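Local coordinates for split-Soret cytochrome c (Desulfovibrio desulfuricans, PDB 1H21), which carries two heme c groups and an iron-sulfur cluster, probably [2Fe-2S], per subunit, forms a heme-linked homodimer and may take part in sulfate reduction, at residues N110-F113 against R114-E117. Numbering follows the deposited sequence.
Sequences NELF and RWYE
Residues 110-117 form two turns of helix 102-118, joined by four successive i to i+4 hydrogen bonds, from Arg114 N to Asn110 O (2.9 Å) through Glu117 N to Phe113 O (3.1 Å). The main side-chain pair is Asn110 and Arg114, one turn apart and running alongside each other. The amide and guanidinium planes differ by 19° and are stacked: Asn110 CB sits over the centre of the guanidinium, 3.9 Å from Arg114 CZ, and Asn110 ND2 lies 3.6 Å from Arg114 NH2 over the same group. Both polar ends bond elsewhere, Asn110 OD1 to Trp82 NE1 of the second subunit and Arg114 NH1 to Phe200 O, which would hold the two planes in place. On another side, Trp115 has CG anti to its N (chi1 162°), which sets the indole edge beside the preceding turn; Leu112 O lies in the ring plane at that edge, 3.4 Å from Trp115 CE3. Leu112 CD1 makes an apolar contact with the same carbon at 4.2 Å. Lys181 makes a cation-pi contact with this indole and a salt bridge to Glu111, joining helix 165-192. Phe113 meets Trp82 of the second subunit edge-to-face. Together these contacts are those of a buried alpha-helix that packs against helices 87-99 and 165-192 and meets the second subunit, with Glu117 bonded to the N of Asp228, a heme c pocket residue.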
ATOM      1  N   ASN A 110      -6.847  12.041   3.194  1.00 28.63           N
ATOM      2  CA  ASN A 110      -8.289  11.881   3.086  1.00 30.48           C
ATOM      3  C   ASN A 110      -8.795  12.579   1.835  1.00 32.90           C
ATOM      4  O   ASN A 110      -9.654  12.050   1.125  1.00 33.93           O
ATOM      5  CB  ASN A 110      -9.012  12.447   4.309  1.00 32.19           C
ATOM      6  CG  ASN A 110      -8.962  11.512   5.505  1.00 34.93           C
ATOM      7  OD1 ASN A 110      -8.550  10.357   5.396  1.00 35.18           O
ATOM      8  ND2 ASN A 110      -9.394  12.006   6.657  1.00 33.15           N
ATOM      9  N   GLU A 111      -8.259  13.766   1.568  1.00 32.64           N
ATOM     10  CA  GLU A 111      -8.663  14.520   0.389  1.00 34.61           C
ATOM     11  C   GLU A 111      -8.171  13.825  -0.881  1.00 34.48           C
ATOM     12  O   GLU A 111      -8.927  13.645  -1.843  1.00 36.80           O
ATOM     13  CB  GLU A 111      -8.137  15.964   0.448  1.00 38.56           C
ATOM     14  CG  GLU A 111      -8.055  16.624  -0.919  1.00 43.75           C
ATOM     15  CD  GLU A 111      -8.381  18.092  -0.914  1.00 48.29           C
ATOM     16  OE1 GLU A 111      -8.809  18.624   0.130  1.00 51.35           O
ATOM     17  OE2 GLU A 111      -8.221  18.715  -1.992  1.00 56.02           O
ATOM     18  N   LEU A 112      -6.900  13.441  -0.888  1.00 32.04           N
ATOM     19  CA  LEU A 112      -6.321  12.756  -2.031  1.00 29.73           C
ATOM     20  C   LEU A 112      -7.096  11.470  -2.352  1.00 28.54           C
ATOM     21  O   LEU A 112      -7.511  11.272  -3.494  1.00 28.89           O
ATOM     22  CB  LEU A 112      -4.853  12.449  -1.746  1.00 27.71           C
ATOM     23  CG  LEU A 112      -4.093  11.732  -2.844  1.00 23.67           C
ATOM     24  CD1 LEU A 112      -4.167  12.550  -4.136  1.00 24.39           C
ATOM     25  CD2 LEU A 112      -2.656  11.516  -2.367  1.00 23.34           C
ATOM     26  N   PHE A 113      -7.344  10.643  -1.334  1.00 27.34           N
ATOM     27  CA  PHE A 113      -8.067   9.378  -1.496  1.00 27.32           C
ATOM     28  C   PHE A 113      -9.571   9.507  -1.828  1.00 29.01           C
ATOM     29  O   PHE A 113     -10.056   8.812  -2.719  1.00 29.51           O
ATOM     30  CB  PHE A 113      -7.850   8.471  -0.276  1.00 25.72           C
ATOM     31  CG  PHE A 113      -6.474   7.844  -0.207  1.00 25.93           C
ATOM     32  CD1 PHE A 113      -5.417   8.335  -0.978  1.00 26.13           C
ATOM     33  CD2 PHE A 113      -6.233   6.774   0.639  1.00 26.16           C
ATOM     34  CE1 PHE A 113      -4.146   7.770  -0.907  1.00 22.53           C
ATOM     35  CE2 PHE A 113      -4.963   6.200   0.717  1.00 25.12           C
ATOM     36  CZ  PHE A 113      -3.920   6.704  -0.059  1.00 25.65           C
ATOM     37  N   ARG A 114     -10.309  10.373  -1.124  1.00 31.09           N
ATOM     38  CA  ARG A 114     -11.745  10.580  -1.394  1.00 28.06           C
ATOM     39  C   ARG A 114     -11.931  11.164  -2.798  1.00 32.95           C
ATOM     40  O   ARG A 114     -12.867  10.811  -3.522  1.00 36.01           O
ATOM     41  CB  ARG A 114     -12.354  11.515  -0.358  1.00 22.60           C
ATOM     42  CG  ARG A 114     -12.467  10.894   1.007  1.00 25.64           C
ATOM     43  CD  ARG A 114     -12.913  11.863   2.070  1.00 28.45           C
ATOM     44  NE  ARG A 114     -12.798  11.255   3.397  1.00 37.93           N
ATOM     45  CZ  ARG A 114     -12.822  11.914   4.556  1.00 41.99           C
ATOM     46  NH1 ARG A 114     -12.959  13.238   4.595  1.00 41.60           N
ATOM     47  NH2 ARG A 114     -12.732  11.230   5.689  1.00 46.40           N
ATOM     48  N   TRP A 115     -10.996  12.020  -3.198  1.00 32.55           N
ATOM     49  CA  TRP A 115     -11.044  12.638  -4.504  1.00 33.09           C
ATOM     50  C   TRP A 115     -10.945  11.545  -5.550  1.00 36.10           C
ATOM     51  O   TRP A 115     -11.748  11.502  -6.492  1.00 39.89           O
ATOM     52  CB  TRP A 115      -9.886  13.634  -4.644  1.00 34.17           C
ATOM     53  CG  TRP A 115      -9.562  14.021  -6.066  1.00 36.45           C
ATOM     54  CD1 TRP A 115     -10.208  14.947  -6.841  1.00 34.51           C
ATOM     55  CD2 TRP A 115      -8.526  13.461  -6.890  1.00 35.07           C
ATOM     56  NE1 TRP A 115      -9.637  14.991  -8.098  1.00 35.45           N
ATOM     57  CE2 TRP A 115      -8.606  14.088  -8.152  1.00 32.88           C
ATOM     58  CE3 TRP A 115      -7.545  12.485  -6.679  1.00 34.09           C
ATOM     59  CZ2 TRP A 115      -7.744  13.772  -9.198  1.00 31.62           C
ATOM     60  CZ3 TRP A 115      -6.691  12.171  -7.719  1.00 34.26           C
ATOM     61  CH2 TRP A 115      -6.795  12.813  -8.966  1.00 35.71           C
ATOM     62  N   TYR A 116      -9.969  10.654  -5.360  1.00 35.86           N
ATOM     63  CA  TYR A 116      -9.735   9.546  -6.280  1.00 34.67           C
ATOM     64  C   TYR A 116     -10.959   8.649  -6.454  1.00 35.87           C
ATOM     65  O   TYR A 116     -11.317   8.304  -7.585  1.00 36.22           O
ATOM     66  CB  TYR A 116      -8.529   8.700  -5.853  1.00 29.73           C
ATOM     67  CG  TYR A 116      -8.183   7.626  -6.855  1.00 26.89           C
ATOM     68  CD1 TYR A 116      -7.336   7.892  -7.925  1.00 29.48           C
ATOM     69  CD2 TYR A 116      -8.731   6.351  -6.752  1.00 29.16           C
ATOM     70  CE1 TYR A 116      -7.048   6.916  -8.872  1.00 28.50           C
ATOM     71  CE2 TYR A 116      -8.448   5.369  -7.685  1.00 25.70           C
ATOM     72  CZ  TYR A 116      -7.608   5.657  -8.744  1.00 30.66           C
ATOM     73  OH  TYR A 116      -7.336   4.691  -9.694  1.00 35.55           O
ATOM     74  N   GLU A 117     -11.609   8.290  -5.351  1.00 33.23           N
ATOM     75  CA  GLU A 117     -12.790   7.433  -5.428  1.00 30.90           C
ATOM     76  C   GLU A 117     -13.933   8.000  -6.296  1.00 33.94           C
ATOM     77  O   GLU A 117     -14.582   7.253  -7.037  1.00 32.16           O
ATOM     78  CB  GLU A 117     -13.353   7.167  -4.035  1.00 29.49           C
ATOM     79  CG  GLU A 117     -12.461   6.414  -3.048  1.00 27.30           C
ATOM     80  CD  GLU A 117     -13.182   6.177  -1.718  1.00 35.22           C
ATOM     81  OE1 GLU A 117     -14.090   6.971  -1.367  1.00 40.31           O
ATOM     82  OE2 GLU A 117     -12.873   5.182  -1.028  1.00 39.71           O
TER